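Local structure of putative hexulose 6 phosphate synthase (Salmonella typhimurium, 3F4W) at residues Glu14-Met19 with Lys45-Lys50; Asp109-Asp114 with Thr137-Ala142. The protein is a putative enzyme of the HUMPS family, a TIM-barrel protein that assembles from two copies of the chain. All coordinates share one frame; numbering follows the deposited sequence.

From the N terminus, the chain makes strand 2-7 and helix 12-22, which carries the first half of contact 1. It passes through strand 28-31 and helix 33-39 before helix 42-50 closes this loop on the outside of the barrel. Contact 2 opens after strand 105-109. Its loop takes in helix 116-126 and strand 130-134, and closes at helix 137-141. The two loops follow in series and neither nest nor cross. The centres of contact 1 and contact 2 are about 27 Å apart, on opposite sides of the chain's centre. Contact 1 ties two outer helices together. Contact 2 joins the loop after strand 105-109 to the short helix after the neighbouring strand 130-134, beside the second subunit.

Contact 1: Glu14-Met19 with Lys45-Lys50; sequences EAMVFM and KAIKEK
Met16 reaches from helix 12-22 to Ala46, Ile47 and Lys50 of helix 42-50, and most of the contact is apolar. The thioether of Met16 does the touching. Its CE methyl lies 3.5 Å from Lys50 CD, against the aliphatic part of the lysine. The same methyl is 4.3 Å from Ala46 CB and 3.7 Å from the backbone oxygen Ala46 O. The sulfur comes next to Ile47, with Met16 SD 4.2 Å from Ile47 CG1. Bends at chi2 (-66°) and chi3 (-89°) fold the methionine tail so that CE settles over the Ala46-Lys50 face of the other helix.

The two helices belong to the outer layer of the TIM barrel, around the parallel strands. Over these segments they run roughly the same way, with 26° between their directions. The segment axes approach no closer than 10.9 Å, so side chains have to fill the gap. Ile47 lies deeper than Met16. It is buried against Ile29 and Val31 of strand 28-31 and Val56 of strand 55-62. Ala15 and Met19 likewise turn to the barrel, where both touch Leu7 of strand 2-7.

The polar part of the contact belongs to Lys50. Its chain is extended all the way and runs past the Met16 side chain in the opposite direction. The ammonium group thereby reaches the first helix, where Lys50 NZ makes a weak hydrogen bond of 2.9 Å to Met16 O. Its stronger partner is Asp20, one turn further along helix 12-22, through a salt bridge to OD1. This carboxylate probably steadies the lysine charge.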
ATOM      1  N   GLU A  14      17.860 -13.458  -2.454  1.00 20.04           N
ATOM      2  CA  GLU A  14      18.831 -12.522  -1.900  1.00 21.75           C
ATOM      3  C   GLU A  14      18.628 -12.333  -0.399  1.00 22.78           C
ATOM      4  O   GLU A  14      19.593 -12.240   0.356  1.00 23.43           O
ATOM      5  CB  GLU A  14      18.749 -11.173  -2.612  1.00 22.60           C
ATOM      6  CG  GLU A  14      19.319 -11.181  -4.017  1.00 23.14           C
ATOM      7  CD  GLU A  14      19.140  -9.848  -4.726  1.00 27.13           C
ATOM      8  OE1 GLU A  14      18.251  -9.068  -4.322  1.00 27.28           O
ATOM      9  OE2 GLU A  14      19.890  -9.582  -5.687  1.00 28.16           O
ATOM     10  N   ALA A  15      17.369 -12.279   0.025  1.00 15.55           N
ATOM     11  CA  ALA A  15      17.036 -12.065   1.430  1.00 18.15           C
ATOM     12  C   ALA A  15      17.395 -13.272   2.289  1.00 20.61           C
ATOM     13  O   ALA A  15      17.857 -13.125   3.420  1.00 19.89           O
ATOM     14  CB  ALA A  15      15.556 -11.733   1.579  1.00 12.38           C
ATOM     15  N   MET A  16      17.167 -14.465   1.753  1.00 24.34           N
ATOM     16  CA  MET A  16      17.475 -15.693   2.480  1.00 26.88           C
ATOM     17  C   MET A  16      18.968 -15.797   2.764  1.00 29.35           C
ATOM     18  O   MET A  16      19.379 -16.236   3.841  1.00 33.29           O
ATOM     19  CB  MET A  16      16.995 -16.914   1.694  1.00 27.94           C
ATOM     20  CG  MET A  16      15.494 -16.940   1.475  1.00 28.17           C
ATOM     21  SD  MET A  16      14.568 -17.123   3.008  1.00 32.18           S
ATOM     22  CE  MET A  16      14.479 -18.905   3.148  1.00 31.02           C
ATOM     23  N   VAL A  17      19.778 -15.386   1.795  1.00 22.74           N
ATOM     24  CA  VAL A  17      21.223 -15.377   1.963  1.00 27.22           C
ATOM     25  C   VAL A  17      21.664 -14.269   2.913  1.00 24.79           C
ATOM     26  O   VAL A  17      22.509 -14.486   3.783  1.00 26.54           O
ATOM     27  CB  VAL A  17      21.937 -15.191   0.617  1.00 27.17           C
ATOM     28  CG1 VAL A  17      23.385 -14.789   0.840  1.00 23.50           C
ATOM     29  CG2 VAL A  17      21.838 -16.463  -0.211  1.00 26.52           C
ATOM     30  N   PHE A  18      21.084 -13.083   2.749  1.00 19.51           N
ATOM     31  CA  PHE A  18      21.474 -11.922   3.545  1.00 19.83           C
ATOM     32  C   PHE A  18      21.156 -12.084   5.029  1.00 17.32           C
ATOM     33  O   PHE A  18      21.946 -11.685   5.882  1.00 19.24           O
ATOM     34  CB  PHE A  18      20.818 -10.645   3.008  1.00 19.02           C
ATOM     35  CG  PHE A  18      21.232  -9.396   3.742  1.00 16.61           C
ATOM     36  CD1 PHE A  18      22.402  -8.733   3.405  1.00 15.68           C
ATOM     37  CD2 PHE A  18      20.453  -8.887   4.767  1.00 16.02           C
ATOM     38  CE1 PHE A  18      22.787  -7.585   4.078  1.00 20.42           C
ATOM     39  CE2 PHE A  18      20.829  -7.741   5.447  1.00 16.27           C
ATOM     40  CZ  PHE A  18      21.999  -7.089   5.106  1.00 17.11           C
ATOM     41  N   MET A  19      19.999 -12.662   5.335  1.00 19.39           N
ATOM     42  CA  MET A  19      19.574 -12.809   6.725  1.00 20.72           C
ATOM     43  C   MET A  19      20.553 -13.633   7.561  1.00 23.25           C
ATOM     44  O   MET A  19      20.724 -13.379   8.752  1.00 21.68           O
ATOM     45  CB  MET A  19      18.164 -13.401   6.814  1.00 18.99           C
ATOM     46  CG  MET A  19      17.048 -12.387   6.570  1.00 21.42           C
ATOM     47  SD  MET A  19      17.224 -10.855   7.514  1.00 24.25           S
ATOM     48  CE  MET A  19      17.376 -11.463   9.193  1.00 20.82           C
ATOM     49  N   LYS A  45       6.084 -16.666   4.172  1.00 17.83           N
ATOM     50  CA  LYS A  45       6.101 -18.094   4.458  1.00 15.78           C
ATOM     51  C   LYS A  45       7.528 -18.629   4.531  1.00 18.16           C
ATOM     52  O   LYS A  45       7.890 -19.336   5.471  1.00 18.21           O
ATOM     53  CB  LYS A  45       5.313 -18.856   3.392  1.00 16.92           C
ATOM     54  CG  LYS A  45       3.839 -18.484   3.324  1.00 20.84           C
ATOM     55  CD  LYS A  45       3.138 -19.190   2.170  1.00 22.01           C
ATOM     56  CE  LYS A  45       1.624 -19.096   2.298  1.00 27.41           C
ATOM     57  NZ  LYS A  45       0.921 -19.687   1.122  1.00 32.13           N
ATOM     58  N   ALA A  46       8.332 -18.277   3.532  1.00 16.58           N
ATOM     59  CA  ALA A  46       9.703 -18.765   3.431  1.00 18.48           C
ATOM     60  C   ALA A  46      10.575 -18.284   4.586  1.00 18.34           C
ATOM     61  O   ALA A  46      11.344 -19.054   5.157  1.00 16.06           O
ATOM     62  CB  ALA A  46      10.310 -18.346   2.099  1.00 20.19           C
ATOM     63  N   ILE A  47      10.463 -17.007   4.922  1.00 20.47           N
ATOM     64  CA  ILE A  47      11.277 -16.438   5.992  1.00 19.95           C
ATOM     65  C   ILE A  47      10.869 -16.983   7.360  1.00 20.92           C
ATOM     66  O   ILE A  47      11.722 -17.331   8.176  1.00 21.96           O
ATOM     67  CB  ILE A  47      11.217 -14.902   5.980  1.00 18.41           C
ATOM     68  CG1 ILE A  47      11.983 -14.361   4.770  1.00 18.76           C
ATOM     69  CG2 ILE A  47      11.783 -14.326   7.270  1.00 19.26           C
ATOM     70  CD1 ILE A  47      11.792 -12.877   4.538  1.00 19.04           C
ATOM     71  N   LYS A  48       9.564 -17.067   7.603  1.00 20.52           N
ATOM     72  CA  LYS A  48       9.059 -17.552   8.882  1.00 21.64           C
ATOM     73  C   LYS A  48       9.403 -19.027   9.053  1.00 25.30           C
ATOM     74  O   LYS A  48       9.584 -19.509  10.171  1.00 26.56           O
ATOM     75  CB  LYS A  48       7.547 -17.335   8.992  1.00 20.53           C
ATOM     76  CG  LYS A  48       6.973 -17.622  10.368  1.00 21.87           C
ATOM     77  CD  LYS A  48       7.475 -16.636  11.414  1.00 23.73           C
ATOM     78  CE  LYS A  48       6.952 -17.003  12.799  1.00 24.92           C
ATOM     79  NZ  LYS A  48       7.376 -16.024  13.836  1.00 21.23           N
ATOM     80  N   GLU A  49       9.501 -19.735   7.932  1.00 29.43           N
ATOM     81  CA  GLU A  49       9.874 -21.144   7.940  1.00 27.21           C
ATOM     82  C   GLU A  49      11.347 -21.326   8.296  1.00 30.40           C
ATOM     83  O   GLU A  49      11.704 -22.219   9.067  1.00 26.22           O
ATOM     84  CB  GLU A  49       9.583 -21.773   6.575  1.00 30.10           C
ATOM     85  CG  GLU A  49      10.019 -23.222   6.436  1.00 37.08           C
ATOM     86  CD  GLU A  49       9.589 -23.833   5.111  1.00 45.48           C
ATOM     87  OE1 GLU A  49       9.826 -23.204   4.057  1.00 47.11           O
ATOM     88  OE2 GLU A  49       9.015 -24.943   5.125  1.00 49.44           O
ATOM     89  N   LYS A  50      12.201 -20.478   7.735  1.00 23.77           N
ATOM     90  CA  LYS A  50      13.636 -20.590   7.970  1.00 23.81           C
ATOM     91  C   LYS A  50      14.022 -20.091   9.361  1.00 26.96           C
ATOM     92  O   LYS A  50      14.906 -20.653  10.004  1.00 26.94           O
ATOM     93  CB  LYS A  50      14.427 -19.837   6.895  1.00 22.79           C
ATOM     94  CG  LYS A  50      15.913 -20.155   6.905  1.00 27.30           C
ATOM     95  CD  LYS A  50      16.667 -19.384   5.843  1.00 25.41           C
ATOM     96  CE  LYS A  50      18.146 -19.742   5.866  1.00 25.73           C
ATOM     97  NZ  LYS A  50      18.961 -18.814   5.036  1.00 27.75           N
TER

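Contact 2: Asp109-Asp114 with Thr137-Ala142; sequences DMICVD and TDQQAA
Gln139 presents one face of its flat side-chain amide to Ile111 and Cys112. The cysteine sulfur stands over the nitrogen end, with Cys112 SG 3.8 Å from Gln139 NE2. The isoleucine branch comes obliquely over the oxygen end, with Ile111 CG1 4.1 Å from Gln139 OE1. Both partners lie on the same side of the amide plane. The second flat group is the carboxylate of Asp109. Its OD2 accepts from Ile111 N at 2.9 Å, on the anti side and 29° out of the carboxylate plane. This makes an Asx turn. The other oxygen, OD1, is hydrogen-bonded to His134 ND1.

A water links the segments where no direct hydrogen bond does. It accepts from Cys112 N at 2.9 Å and can donate to Gln139 OE1, also at 2.9 Å.

This is the end of the barrel where the strands finish, the end that carries the active site in TIM-barrel enzymes. Segment 109-114 leaves strand 105-109, and helix 137-141 follows the next strand, 130-134. A type II turn from Met110 to Val113 brings Cys112 to the Gln139 amide, and Val113 N bonds back to Met110 O at 3.2 Å.

The Gln139 side chain is extended beyond CG (chi2 173°), which carries the amide across to the turn. Bonds at both ends fix which way round it sits: OE1 also accepts from Gly136 N, and NE2 is hydrogen-bonded to Asp88 OD1 of the second subunit. That chain meets the turn too, where Cys112 packs on its Met63. At the start of the helix, Thr137 N and Asp138 N are hydrogen-bonded to the carboxylate of Asp64 of the second subunit.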
ATOM      1  N   ASP A 109       1.398   2.619  10.697  1.00 14.59           N
ATOM      2  CA  ASP A 109       2.503   3.406  10.158  1.00 15.55           C
ATOM      3  C   ASP A 109       2.030   4.825   9.896  1.00 14.31           C
ATOM      4  O   ASP A 109       1.159   5.054   9.057  1.00 14.60           O
ATOM      5  CB  ASP A 109       3.030   2.767   8.872  1.00 18.40           C
ATOM      6  CG  ASP A 109       4.238   3.494   8.304  1.00 21.06           C
ATOM      7  OD1 ASP A 109       4.999   2.866   7.543  1.00 25.70           O
ATOM      8  OD2 ASP A 109       4.437   4.686   8.603  1.00 18.66           O
ATOM      9  N   MET A 110       2.621   5.775  10.612  1.00 14.45           N
ATOM     10  CA  MET A 110       2.152   7.154  10.609  1.00 15.52           C
ATOM     11  C   MET A 110       2.806   8.007   9.533  1.00 12.99           C
ATOM     12  O   MET A 110       2.787   9.233   9.614  1.00 15.21           O
ATOM     13  CB  MET A 110       2.399   7.785  11.980  1.00 14.42           C
ATOM     14  CG  MET A 110       1.769   7.010  13.115  1.00 10.80           C
ATOM     15  SD  MET A 110      -0.025   7.069  13.030  1.00 18.83           S
ATOM     16  CE  MET A 110      -0.305   8.782  13.444  1.00 17.31           C
ATOM     17  N   ILE A 111       3.383   7.364   8.526  1.00 14.88           N
ATOM     18  CA  ILE A 111       4.020   8.103   7.443  1.00 15.93           C
ATOM     19  C   ILE A 111       3.036   9.081   6.789  1.00 13.72           C
ATOM     20  O   ILE A 111       1.886   8.736   6.521  1.00 15.87           O
ATOM     21  CB  ILE A 111       4.640   7.151   6.392  1.00 16.39           C
ATOM     22  CG1 ILE A 111       5.340   7.946   5.286  1.00 14.20           C
ATOM     23  CG2 ILE A 111       3.583   6.218   5.806  1.00 15.10           C
ATOM     24  CD1 ILE A 111       5.960   7.070   4.218  1.00 15.69           C
ATOM     25  N   CYS A 112       3.493  10.312   6.571  1.00 13.30           N
ATOM     26  CA  CYS A 112       2.699  11.347   5.899  1.00 17.08           C
ATOM     27  C   CYS A 112       1.471  11.839   6.660  1.00 19.10           C
ATOM     28  O   CYS A 112       0.623  12.510   6.083  1.00 21.72           O
ATOM     29  CB  CYS A 112       2.273  10.883   4.509  1.00 15.13           C
ATOM     30  SG  CYS A 112       3.615  10.861   3.329  1.00 19.25           S
ATOM     31  N   VAL A 113       1.358  11.503   7.939  1.00 20.49           N
ATOM     32  CA  VAL A 113       0.253  12.022   8.738  1.00 21.95           C
ATOM     33  C   VAL A 113       0.482  13.510   9.015  1.00 26.56           C
ATOM     34  O   VAL A 113       1.515  13.897   9.561  1.00 24.63           O
ATOM     35  CB  VAL A 113       0.079  11.241  10.054  1.00 20.84           C
ATOM     36  CG1 VAL A 113      -0.805  12.011  11.024  1.00 20.53           C
ATOM     37  CG2 VAL A 113      -0.501   9.863   9.773  1.00 17.37           C
ATOM     38  N   ASP A 114      -0.486  14.337   8.626  1.00 50.95           N
ATOM     39  CA  ASP A 114      -0.348  15.792   8.697  1.00 48.94           C
ATOM     40  C   ASP A 114      -0.491  16.364  10.107  1.00 49.51           C
ATOM     41  O   ASP A 114       0.291  17.219  10.514  1.00 53.54           O
ATOM     42  CB  ASP A 114      -1.342  16.474   7.749  1.00 52.55           C
ATOM     43  CG  ASP A 114      -0.795  16.624   6.338  1.00 63.30           C
ATOM     44  OD1 ASP A 114      -1.589  16.549   5.373  1.00 56.43           O
ATOM     45  OD2 ASP A 114       0.433  16.817   6.196  1.00 65.94           O
ATOM     46  N   THR A 137      11.432   6.551   2.651  1.00 16.82           N
ATOM     47  CA  THR A 137      12.702   6.595   1.939  1.00 14.67           C
ATOM     48  C   THR A 137      12.747   7.724   0.904  1.00 16.49           C
ATOM     49  O   THR A 137      13.792   8.334   0.699  1.00 15.56           O
ATOM     50  CB  THR A 137      13.048   5.242   1.281  1.00 21.45           C
ATOM     51  OG1 THR A 137      11.990   4.851   0.398  1.00 20.62           O
ATOM     52  CG2 THR A 137      13.250   4.158   2.344  1.00 22.15           C
ATOM     53  N   ASP A 138      11.620   8.006   0.254  1.00 17.58           N
ATOM     54  CA  ASP A 138      11.561   9.131  -0.679  1.00 15.56           C
ATOM     55  C   ASP A 138      11.761  10.450   0.070  1.00 17.45           C
ATOM     56  O   ASP A 138      12.464  11.354  -0.395  1.00 14.33           O
ATOM     57  CB  ASP A 138      10.232   9.152  -1.442  1.00 18.98           C
ATOM     58  CG  ASP A 138      10.046   7.936  -2.328  1.00 20.93           C
ATOM     59  OD1 ASP A 138      11.052   7.294  -2.692  1.00 22.98           O
ATOM     60  OD2 ASP A 138       8.890   7.618  -2.666  1.00 21.15           O
ATOM     61  N   GLN A 139      11.139  10.564   1.238  1.00 11.42           N
ATOM     62  CA  GLN A 139      11.321  11.751   2.063  1.00 13.96           C
ATOM     63  C   GLN A 139      12.760  11.879   2.564  1.00 12.92           C
ATOM     64  O   GLN A 139      13.315  12.975   2.592  1.00 15.95           O
ATOM     65  CB  GLN A 139      10.325  11.763   3.224  1.00 13.29           C
ATOM     66  CG  GLN A 139       8.893  12.002   2.786  1.00 11.00           C
ATOM     67  CD  GLN A 139       7.900  11.841   3.921  1.00 17.57           C
ATOM     68  OE1 GLN A 139       8.054  10.972   4.777  1.00 13.79           O
ATOM     69  NE2 GLN A 139       6.873  12.685   3.932  1.00 17.76           N
ATOM     70  N   GLN A 140      13.364  10.759   2.953  1.00 15.37           N
ATOM     71  CA  GLN A 140      14.764  10.761   3.379  1.00 16.45           C
ATOM     72  C   GLN A 140      15.681  11.266   2.271  1.00 17.27           C
ATOM     73  O   GLN A 140      16.654  11.970   2.533  1.00 17.92           O
ATOM     74  CB  GLN A 140      15.211   9.361   3.788  1.00 16.80           C
ATOM     75  CG  GLN A 140      14.424   8.753   4.930  1.00 14.74           C
ATOM     76  CD  GLN A 140      14.690   7.272   5.063  1.00 19.51           C
ATOM     77  OE1 GLN A 140      15.813   6.815   4.860  1.00 18.95           O
ATOM     78  NE2 GLN A 140      13.655   6.508   5.392  1.00 17.10           N
ATOM     79  N   ALA A 141      15.378  10.887   1.034  1.00 18.42           N
ATOM     80  CA  ALA A 141      16.185  11.313  -0.101  1.00 19.46           C
ATOM     81  C   ALA A 141      16.199  12.831  -0.192  1.00 20.77           C
ATOM     82  O   ALA A 141      17.138  13.423  -0.726  1.00 21.01           O
ATOM     83  CB  ALA A 141      15.656  10.706  -1.387  1.00 22.68           C
ATOM     84  N   ALA A 142      15.152  13.456   0.337  1.00 14.14           N
ATOM     85  CA  ALA A 142      15.046  14.911   0.329  1.00 15.28           C
ATOM     86  C   ALA A 142      15.587  15.530   1.622  1.00 20.26           C
ATOM     87  O   ALA A 142      15.372  16.713   1.897  1.00 17.72           O
ATOM     88  CB  ALA A 142      13.596  15.342   0.078  1.00 16.09           C
TER
HETATM   89  O   HOH W   1       6.251  11.086   7.079  1.00 18.85           O